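Local coordinates for protein cellulosomal scaffoldin (PDB 3ZUC) that helps to build the cellulosome as a scaffold subunit and, through the family 3b carbohydrate-binding module that forms this chain, binds crystalline cellulose, at residues A39-F47 with D137-E145; Y46-F57 with V69-N77. All coordinates share one frame; numbering follows the deposited sequence. Where two conformers were deposited one is given.

Contact 1 (A39-F47 with D137-E145). With EDO (1,2-ethanediol), chain C.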
loop_
_atom_site.group_PDB
_atom_site.type_symbol
_atom_site.label_atom_id
_atom_site.label_comp_id
_atom_site.label_asym_id
_atom_site.label_seq_id
_atom_site.Cartn_x
_atom_site.Cartn_y
_atom_site.Cartn_z
ATOM N N ALA A 39 14.522 -0.059 1.919
ATOM C CA ALA A 39 14.474 -1.471 2.290
ATOM C C ALA A 39 13.787 -1.702 3.621
ATOM O O ALA A 39 13.287 -2.793 3.874
ATOM C CB ALA A 39 15.879 -2.064 2.322
ATOM N N ASP A 40 13.744 -0.679 4.468
ATOM C CA ASP A 40 13.086 -0.808 5.759
ATOM C C ASP A 40 11.643 -0.336 5.758
ATOM O O ASP A 40 10.987 -0.414 6.791
ATOM C CB ASP A 40 13.871 -0.038 6.803
ATOM C CG ASP A 40 15.210 -0.642 7.041
ATOM O OD1 ASP A 40 15.269 -1.879 7.224
ATOM O OD2 ASP A 40 16.199 0.095 6.989
ATOM N N VAL A 41 11.141 0.143 4.627
ATOM C CA VAL A 41 9.786 0.686 4.567
ATOM C C VAL A 41 8.797 -0.393 4.126
ATOM O O VAL A 41 9.042 -1.117 3.158
ATOM C CB VAL A 41 9.731 1.889 3.601
ATOM C CG1 VAL A 41 8.310 2.357 3.403
ATOM C CG2 VAL A 41 10.588 3.027 4.127
ATOM N N LYS A 42 7.671 -0.480 4.823
ATOM C CA LYS A 42 6.568 -1.344 4.421
ATOM C C LYS A 42 5.307 -0.494 4.303
ATOM O O LYS A 42 5.197 0.557 4.955
ATOM C CB LYS A 42 6.331 -2.477 5.442
ATOM C CG LYS A 42 7.585 -3.321 5.740
ATOM C CD LYS A 42 7.390 -4.375 6.818
ATOM C CE LYS A 42 8.671 -5.197 7.011
ATOM N NZ LYS A 42 8.647 -6.013 8.252
ATOM N N LEU A 43 4.358 -0.968 3.499
ATOM C CA LEU A 43 3.060 -0.321 3.342
ATOM C C LEU A 43 1.969 -1.361 3.534
ATOM O O LEU A 43 2.138 -2.502 3.112
ATOM C CB LEU A 43 2.900 0.275 1.929
ATOM C CG LEU A 43 4.049 1.150 1.444
ATOM C CD1 LEU A 43 3.887 1.485 -0.023
ATOM C CD2 LEU A 43 4.164 2.405 2.282
ATOM N N HIS A 44 0.843 -0.976 4.140
ATOM C CA HIS A 44 -0.320 -1.855 4.240
ATOM C C HIS A 44 -1.564 -1.253 3.582
ATOM O O HIS A 44 -1.855 -0.060 3.735
ATOM C CB HIS A 44 -0.723 -2.151 5.691
ATOM C CG HIS A 44 0.239 -2.994 6.445
ATOM N ND1 HIS A 44 0.052 -3.297 7.777
ATOM C CD2 HIS A 44 1.374 -3.611 6.065
ATOM C CE1 HIS A 44 1.050 -4.060 8.193
ATOM N NE2 HIS A 44 1.867 -4.267 7.172
ATOM N N TYR A 45 -2.301 -2.136 2.925
ATOM C CA TYR A 45 -3.632 -1.856 2.380
ATOM C C TYR A 45 -4.592 -2.896 2.968
ATOM O O TYR A 45 -4.394 -4.098 2.755
ATOM C CB TYR A 45 -3.622 -1.926 0.859
ATOM C CG TYR A 45 -4.933 -1.541 0.216
ATOM C CD1 TYR A 45 -5.936 -2.476 0.002
ATOM C CD2 TYR A 45 -5.183 -0.221 -0.154
ATOM C CE1 TYR A 45 -7.149 -2.112 -0.569
ATOM C CE2 TYR A 45 -6.387 0.155 -0.718
ATOM C CZ TYR A 45 -7.367 -0.794 -0.936
ATOM O OH TYR A 45 -8.538 -0.371 -1.533
ATOM N N TYR A 46 -5.600 -2.440 3.703
ATOM C CA TYR A 46 -6.523 -3.289 4.453
ATOM C C TYR A 46 -7.850 -3.454 3.722
ATOM O O TYR A 46 -8.412 -2.488 3.193
ATOM C CB TYR A 46 -6.800 -2.643 5.818
ATOM C CG TYR A 46 -5.585 -2.517 6.697
ATOM C CD1 TYR A 46 -5.193 -3.575 7.507
ATOM C CD2 TYR A 46 -4.811 -1.365 6.717
ATOM C CE1 TYR A 46 -4.082 -3.507 8.315
ATOM C CE2 TYR A 46 -3.693 -1.281 7.524
ATOM C CZ TYR A 46 -3.320 -2.348 8.323
ATOM O OH TYR A 46 -2.207 -2.229 9.134
ATOM N N PHE A 47 -8.371 -4.677 3.727
ATOM C CA PHE A 47 -9.562 -4.968 2.962
ATOM C C PHE A 47 -10.270 -6.202 3.513
ATOM O O PHE A 47 -9.721 -6.943 4.332
ATOM C CB PHE A 47 -9.199 -5.146 1.463
ATOM C CG PHE A 47 -8.283 -6.312 1.171
ATOM C CD1 PHE A 47 -6.906 -6.221 1.362
ATOM C CD2 PHE A 47 -8.788 -7.509 0.662
ATOM C CE1 PHE A 47 -6.072 -7.291 1.074
ATOM C CE2 PHE A 47 -7.960 -8.567 0.369
ATOM C CZ PHE A 47 -6.594 -8.465 0.568
ATOM N N ASP A 137 -5.151 8.403 5.770
ATOM C CA ASP A 137 -4.728 7.737 7.002
ATOM C C ASP A 137 -5.292 6.333 7.143
ATOM O O ASP A 137 -5.051 5.675 8.156
ATOM C CB ASP A 137 -5.058 8.592 8.244
ATOM C CG ASP A 137 -6.545 8.717 8.529
ATOM O OD1 ASP A 137 -7.361 8.039 7.885
ATOM O OD2 ASP A 137 -6.886 9.506 9.444
ATOM N N LYS A 138 -5.959 5.831 6.104
ATOM C CA LYS A 138 -6.535 4.485 6.127
ATOM C C LYS A 138 -5.638 3.464 5.432
ATOM O O LYS A 138 -5.993 2.291 5.381
ATOM C CB LYS A 138 -7.933 4.479 5.519
ATOM C CG LYS A 138 -8.906 5.417 6.194
ATOM C CD LYS A 138 -9.017 5.131 7.652
ATOM C CE LYS A 138 -10.114 5.979 8.322
ATOM N NZ LYS A 138 -9.859 7.430 8.416
ATOM N N VAL A 139 -4.498 3.902 4.912
ATOM C CA VAL A 139 -3.365 3.024 4.627
ATOM C C VAL A 139 -2.283 3.336 5.657
ATOM O O VAL A 139 -2.252 4.440 6.207
ATOM C CB VAL A 139 -2.832 3.168 3.176
ATOM C CG1 VAL A 139 -3.863 2.671 2.190
ATOM C CG2 VAL A 139 -2.416 4.618 2.870
ATOM N N THR A 140 -1.429 2.362 5.924
ATOM C CA THR A 140 -0.364 2.560 6.898
ATOM C C THR A 140 1.000 2.333 6.279
ATOM O O THR A 140 1.142 1.639 5.255
ATOM C CB THR A 140 -0.567 1.688 8.151
ATOM O OG1 THR A 140 -0.646 0.332 7.715
ATOM C CG2 THR A 140 -1.827 2.079 8.920
ATOM N N ALA A 141 2.012 2.919 6.909
ATOM C CA ALA A 141 3.395 2.675 6.526
ATOM C C ALA A 141 4.219 2.473 7.776
ATOM O O ALA A 141 3.846 2.919 8.872
ATOM C CB ALA A 141 3.976 3.834 5.717
ATOM N N TYR A 142 5.345 1.801 7.580
ATOM C CA TYR A 142 6.232 1.343 8.638
ATOM C C TYR A 142 7.665 1.581 8.234
ATOM O O TYR A 142 7.997 1.505 7.042
ATOM C CB TYR A 142 6.055 -0.179 8.880
ATOM C CG TYR A 142 4.626 -0.532 9.172
ATOM C CD1 TYR A 142 3.707 -0.647 8.137
ATOM C CD2 TYR A 142 4.160 -0.669 10.473
ATOM C CE1 TYR A 142 2.373 -0.846 8.381
ATOM C CE2 TYR A 142 2.821 -0.902 10.733
ATOM C CZ TYR A 142 1.919 -0.960 9.678
ATOM O OH TYR A 142 0.583 -1.114 9.880
ATOM N N SER A 143 8.518 1.815 9.232
ATOM C CA SER A 143 9.955 1.761 9.084
ATOM C C SER A 143 10.465 0.597 9.922
ATOM O O SER A 143 9.675 -0.193 10.438
ATOM C CB SER A 143 10.588 3.055 9.580
ATOM O OG SER A 143 10.464 3.117 10.965
ATOM N N ALA A 144 11.777 0.505 10.117
ATOM C CA ALA A 144 12.307 -0.454 11.079
ATOM C C ALA A 144 11.788 -0.193 12.490
ATOM O O ALA A 144 11.845 -1.096 13.331
ATOM C CB ALA A 144 13.831 -0.435 11.068
ATOM N N GLU A 145 11.351 1.031 12.767
ATOM C CA GLU A 145 10.805 1.377 14.078
ATOM C C GLU A 145 9.380 0.929 14.275
ATOM O O GLU A 145 8.857 1.066 15.379
ATOM C CB GLU A 145 10.849 2.904 14.277
ATOM C CG GLU A 145 12.194 3.475 14.438
ATOM C CD GLU A 145 12.835 2.931 15.672
ATOM O OE1 GLU A 145 12.619 3.510 16.776
ATOM O OE2 GLU A 145 13.539 1.910 15.552
HETATM C C1 EDO C . -0.751 -5.134 11.770
HETATM O O1 EDO C . 0.177 -4.220 11.193
HETATM C C2 EDO C . -2.115 -4.961 11.132
HETATM O O2 EDO C . -2.582 -3.619 11.317
HETATM O O HOH W 1 9.079 -1.795 7.985
#

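Contact 2 (Y46-F57 with V69-N77). With CA (calcium ion), chain B; EDO (1,2-ethanediol), chain C.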
loop_
_atom_site.group_PDB
_atom_site.type_symbol
_atom_site.label_atom_id
_atom_site.label_comp_id
_atom_site.label_asym_id
_atom_site.label_seq_id
_atom_site.Cartn_x
_atom_site.Cartn_y
_atom_site.Cartn_z
ATOM N N TYR A 46 -5.600 -2.440 3.703
ATOM C CA TYR A 46 -6.523 -3.289 4.453
ATOM C C TYR A 46 -7.850 -3.454 3.722
ATOM O O TYR A 46 -8.412 -2.488 3.193
ATOM C CB TYR A 46 -6.800 -2.643 5.818
ATOM C CG TYR A 46 -5.585 -2.517 6.697
ATOM C CD1 TYR A 46 -5.193 -3.575 7.507
ATOM C CD2 TYR A 46 -4.811 -1.365 6.717
ATOM C CE1 TYR A 46 -4.082 -3.507 8.315
ATOM C CE2 TYR A 46 -3.693 -1.281 7.524
ATOM C CZ TYR A 46 -3.320 -2.348 8.323
ATOM O OH TYR A 46 -2.207 -2.229 9.134
ATOM N N PHE A 47 -8.371 -4.677 3.727
ATOM C CA PHE A 47 -9.562 -4.968 2.962
ATOM C C PHE A 47 -10.270 -6.202 3.513
ATOM O O PHE A 47 -9.721 -6.943 4.332
ATOM C CB PHE A 47 -9.199 -5.146 1.463
ATOM C CG PHE A 47 -8.283 -6.312 1.171
ATOM C CD1 PHE A 47 -6.906 -6.221 1.362
ATOM C CD2 PHE A 47 -8.788 -7.509 0.662
ATOM C CE1 PHE A 47 -6.072 -7.291 1.074
ATOM C CE2 PHE A 47 -7.960 -8.567 0.369
ATOM C CZ PHE A 47 -6.594 -8.465 0.568
ATOM N N THR A 48 -11.492 -6.419 3.033
ATOM C CA THR A 48 -12.184 -7.686 3.222
ATOM C C THR A 48 -12.121 -8.461 1.909
ATOM O O THR A 48 -12.455 -7.922 0.845
ATOM C CB THR A 48 -13.629 -7.546 3.690
ATOM O OG1 THR A 48 -14.375 -6.881 2.678
ATOM C CG2 THR A 48 -13.717 -6.775 4.994
ATOM N N VAL A 49 -11.651 -9.699 1.969
ATOM C CA VAL A 49 -11.338 -10.452 0.766
ATOM C C VAL A 49 -12.557 -10.886 -0.049
ATOM O O VAL A 49 -12.426 -11.080 -1.253
ATOM C CB VAL A 49 -10.415 -11.650 1.129
ATOM C CG1 VAL A 49 -11.143 -12.715 1.940
ATOM C CG2 VAL A 49 -9.739 -12.254 -0.085
ATOM N N ASP A 50 -13.717 -11.047 0.600
ATOM C CA ASP A 50 -14.942 -11.459 -0.100
ATOM C C ASP A 50 -14.740 -12.782 -0.851
ATOM O O ASP A 50 -14.964 -12.879 -2.067
ATOM C CB ASP A 50 -15.430 -10.365 -1.045
ATOM C CG ASP A 50 -15.815 -9.117 -0.319
ATOM O OD1 ASP A 50 -16.733 -9.226 0.536
ATOM O OD2 ASP A 50 -15.259 -8.049 -0.590
ATOM N N GLY A 51 -14.336 -13.805 -0.090
ATOM C CA GLY A 51 -14.014 -15.105 -0.642
ATOM C C GLY A 51 -12.506 -15.261 -0.731
ATOM O O GLY A 51 -11.868 -14.744 -1.641
ATOM N N ASP A 52 -11.933 -15.953 0.241
ATOM C CA ASP A 52 -10.482 -16.093 0.340
ATOM C C ASP A 52 -9.994 -17.014 -0.783
ATOM O O ASP A 52 -10.546 -18.075 -1.033
ATOM C CB ASP A 52 -10.100 -16.667 1.700
ATOM C CG ASP A 52 -8.608 -16.614 2.011
ATOM O OD1 ASP A 52 -7.889 -15.807 1.411
ATOM O OD2 ASP A 52 -8.166 -17.394 2.908
ATOM N N LYS A 53 -8.946 -16.566 -1.463
ATOM C CA LYS A 53 -8.259 -17.322 -2.498
ATOM C C LYS A 53 -6.798 -16.891 -2.434
ATOM O O LYS A 53 -6.473 -15.827 -1.894
ATOM C CB LYS A 53 -8.796 -16.989 -3.899
ATOM C CG LYS A 53 -10.281 -17.264 -4.083
ATOM C CD LYS A 53 -10.594 -18.763 -4.101
ATOM C CE LYS A 53 -12.071 -19.076 -4.008
ATOM N NZ LYS A 53 -12.865 -18.428 -5.094
ATOM N N ALA A 54 -5.904 -17.708 -2.974
ATOM C CA ALA A 54 -4.539 -17.263 -3.220
ATOM C C ALA A 54 -4.615 -15.919 -3.947
ATOM O O ALA A 54 -5.440 -15.776 -4.851
ATOM C CB ALA A 54 -3.807 -18.283 -4.088
ATOM N N GLN A 55 -3.785 -14.951 -3.540
ATOM C CA GLN A 55 -3.711 -13.659 -4.191
ATOM C C GLN A 55 -2.277 -13.363 -4.597
ATOM O O GLN A 55 -1.332 -13.843 -3.978
ATOM C CB GLN A 55 -4.226 -12.567 -3.247
ATOM C CG GLN A 55 -5.736 -12.698 -3.032
ATOM C CD GLN A 55 -6.187 -11.924 -1.818
ATOM O OE1 GLN A 55 -5.892 -12.347 -0.663
ATOM N NE2 GLN A 55 -6.847 -10.833 -2.004
ATOM N N THR A 56 -2.154 -12.547 -5.633
ATOM C CA THR A 56 -0.871 -12.090 -6.146
ATOM C C THR A 56 -0.908 -10.578 -6.272
ATOM O O THR A 56 -1.891 -10.022 -6.759
ATOM C CB THR A 56 -0.575 -12.708 -7.515
ATOM O OG1 THR A 56 -0.609 -14.124 -7.414
ATOM C CG2 THR A 56 0.800 -12.287 -8.015
ATOM N N PHE A 57 0.179 -9.942 -5.839
ATOM C CA PHE A 57 0.438 -8.528 -6.073
ATOM C C PHE A 57 1.483 -8.372 -7.171
ATOM O O PHE A 57 2.508 -9.051 -7.164
ATOM C CB PHE A 57 0.963 -7.892 -4.779
ATOM C CG PHE A 57 1.403 -6.451 -4.937
ATOM C CD1 PHE A 57 0.483 -5.431 -4.949
ATOM C CD2 PHE A 57 2.733 -6.126 -5.102
ATOM C CE1 PHE A 57 0.882 -4.113 -5.080
ATOM C CE2 PHE A 57 3.134 -4.791 -5.239
ATOM C CZ PHE A 57 2.207 -3.799 -5.238
ATOM N N VAL A 69 9.787 -4.092 -5.796
ATOM C CA VAL A 69 8.607 -3.854 -4.976
ATOM C C VAL A 69 7.749 -5.100 -5.015
ATOM O O VAL A 69 7.320 -5.513 -6.093
ATOM C CB VAL A 69 7.810 -2.668 -5.533
ATOM C CG1 VAL A 69 6.590 -2.400 -4.670
ATOM C CG2 VAL A 69 8.682 -1.422 -5.674
ATOM N N THR A 70 7.543 -5.724 -3.863
ATOM C CA THR A 70 6.799 -6.979 -3.797
ATOM C C THR A 70 5.721 -6.911 -2.724
ATOM O O THR A 70 5.749 -6.046 -1.840
ATOM C CB THR A 70 7.729 -8.170 -3.556
ATOM O OG1 THR A 70 8.456 -7.948 -2.353
ATOM C CG2 THR A 70 8.689 -8.354 -4.725
ATOM N N GLY A 71 4.763 -7.826 -2.813
ATOM C CA GLY A 71 3.632 -7.831 -1.915
ATOM C C GLY A 71 3.322 -9.219 -1.424
ATOM O O GLY A 71 3.452 -10.209 -2.157
ATOM N N THR A 72 2.846 -9.279 -0.183
ATOM C CA THR A 72 2.332 -10.493 0.418
ATOM C C THR A 72 1.019 -10.172 1.121
ATOM O O THR A 72 0.692 -9.005 1.340
ATOM C CB THR A 72 3.324 -11.104 1.406
ATOM O OG1 THR A 72 3.632 -10.124 2.386
ATOM C CG2 THR A 72 4.585 -11.597 0.730
ATOM N N PHE A 73 0.266 -11.216 1.439
ATOM C CA PHE A 73 -1.060 -11.075 2.048
ATOM C C PHE A 73 -1.068 -11.747 3.403
ATOM O O PHE A 73 -0.590 -12.878 3.549
ATOM C CB PHE A 73 -2.126 -11.675 1.128
ATOM C CG PHE A 73 -2.179 -10.951 -0.178
ATOM C CD1 PHE A 73 -1.339 -11.309 -1.224
ATOM C CD2 PHE A 73 -2.994 -9.845 -0.336
ATOM C CE1 PHE A 73 -1.323 -10.579 -2.401
ATOM C CE2 PHE A 73 -2.977 -9.123 -1.518
ATOM C CZ PHE A 73 -2.133 -9.490 -2.535
ATOM N N VAL A 74 -1.651 -11.056 4.376
ATOM C CA VAL A 74 -1.681 -11.500 5.760
ATOM C C VAL A 74 -3.115 -11.396 6.258
ATOM O O VAL A 74 -3.823 -10.460 5.908
ATOM C CB VAL A 74 -0.746 -10.614 6.635
ATOM C CG1 VAL A 74 -0.693 -11.153 8.065
ATOM C CG2 VAL A 74 0.635 -10.542 6.025
ATOM N N LYS A 75 -3.553 -12.344 7.085
ATOM C CA LYS A 75 -4.872 -12.251 7.693
ATOM C C LYS A 75 -4.846 -11.321 8.893
ATOM O O LYS A 75 -3.920 -11.350 9.709
ATOM C CB LYS A 75 -5.372 -13.621 8.158
ATOM C CG LYS A 75 -5.337 -14.705 7.150
ATOM C CD LYS A 75 -6.242 -14.397 6.065
ATOM C CE LYS A 75 -6.842 -15.657 5.414
ATOM N NZ LYS A 75 -5.881 -16.223 4.476
ATOM N N MET A 76 -5.896 -10.510 9.026
ATOM C CA MET A 76 -6.140 -9.787 10.256
ATOM C C MET A 76 -6.544 -10.769 11.330
ATOM O O MET A 76 -7.246 -11.747 11.073
ATOM C CB MET A 76 -7.255 -8.783 10.062
ATOM C CG MET A 76 -6.882 -7.652 9.186
ATOM S SD MET A 76 -5.757 -6.470 9.939
ATOM C CE MET A 76 -6.844 -5.754 11.153
ATOM N N ASN A 77 -6.075 -10.531 12.551
ATOM C CA ASN A 77 -6.431 -11.392 13.695
ATOM C C ASN A 77 -6.509 -10.576 14.960
ATOM O O ASN A 77 -5.486 -10.115 15.436
ATOM C CB ASN A 77 -5.372 -12.480 13.914
ATOM C CG ASN A 77 -5.835 -13.563 14.869
ATOM O OD1 ASN A 77 -6.615 -13.318 15.797
ATOM N ND2 ASN A 77 -5.332 -14.767 14.663
HETATM CA CA CA B . -14.216 -6.228 0.387
HETATM C C1 EDO C . -0.751 -5.134 11.770
HETATM O O1 EDO C . 0.177 -4.220 11.193
HETATM C C2 EDO C . -2.115 -4.961 11.132
HETATM O O2 EDO C . -2.582 -3.619 11.317
HETATM O O HOH W 2 -5.347 -17.240 1.334
HETATM O O HOH W 3 2.250 -11.466 -4.380
HETATM O O HOH W 4 4.736 -9.193 -5.367
HETATM O O HOH W 5 -12.535 -6.267 -1.422
#

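Contact 1 (A39-F47 with D137-E145)
Val139 reaches strand 42-47 through CG1, 3.9 Å from Tyr45 CD2, as strand 140-143 comes in as its antiparallel neighbour within one sheet of the beta sandwich of this carbohydrate-binding module. Thr140 and His44 follow as a hydrogen-bonded pair: His44 N donates to Thr140 O at 2.9 Å, while the return bond from Thr140 N to His44 O is longer, 3.3 Å. A chi1 of 57° sets Thr140 OG1 between its own N and carbonyl carbon, where it donates to Tyr142 OH at 2.9 Å. Ala141, on the other face of the sheet, forms a non-hydrogen-bonded pair with Leu43, whose CD2 lies 3.7 Å from Ala141 CB. Tyr142 pairs with Lys42 through two backbone bonds and carries its CE1 over the centre of the His44 ring, 3.4 Å above the plane, with the ring planes oblique at 42°; Glu152 also binds Tyr142 OH. Hydrogen bonds at both nitrogens fix the imidazole's rotation: NE2 is bonded to Glu88, and His44 ND1 donates to Tyr46 OH at 2.8 Å, in the ring plane and nearly straight (170°). At the far end, Ser143 CA sits 3.3 Å from Asp40 O in a CA-H...O contact.

Contact 2 (Y46-F57 with V69-N77)
Around Phe57 and Gly71 the strand pieces 55-57 and 69-76 run nearly antiparallel (155°), but their axes come no closer than 6.3 Å, and the link between the backbones is made by water. One water joins Phe57 N to Gly71 O, a second joins Gly71 N to Phe57 O, spanning CA atoms 5.3 Å apart in place of direct bonds. Gly71 has no side chain, so the Phe57 ring, with CG anti to the backbone N (chi1 174°), lies against main chain, CD2 being 3.5 Å from Gly71 N. The Phe73 ring gathers the apolar packing. Over one of its faces stands Gln55 CB, 3.6 Å from the ring centroid and 12° off the normal, a CH-pi contact; Phe73 CD2 lies 4.0 Å from Phe47 CZ, and Phe57 CB packs beside Phe73 CZ. Farther along, the bent Lys75 chain brings NZ to Asp52 OD2 at 3.0 Å, a salt bridge that meets the carboxylate on its syn side but well out of its plane; Gln85 also holds this carboxylate. Met76 SD meets the edge of the Tyr46 ring, 3.8 Å from CE1, a Met-aromatic contact. The loop between the strands of 46-57 grips calcium through Thr48 O and OG1 and Asp50 OD2, with a water, Asn119, Asp122 and Asp123 completing the site. Strand 55-61 edges the sheet it shares with strand 102-112, and strand 69-80 edges the other beside strand 83-91, so the contact joins the rims of the two sheets.

How the contacts relate
Followed from the N terminus, the chain enters strand 42-47, the common element: it supplies contact 1 through Lys42 to Tyr46 and contact 2 through Tyr46 and Phe47. Contact 2 closes first, a short loop with eleven residues between 46-57 and 69-77. Contact 1 closes much later, when 137-145 returns after 89 residues, so the shorter loop lies wholly within the longer. Contact 1 joins direct neighbours inside one sheet. Contact 2 reaches the same sheet through Tyr46 and Phe47, then crosses to the other sheet of the sandwich through residues 55-57. The centres of the two contacts are about 14 Å apart, and the same bound ethanediol touches both.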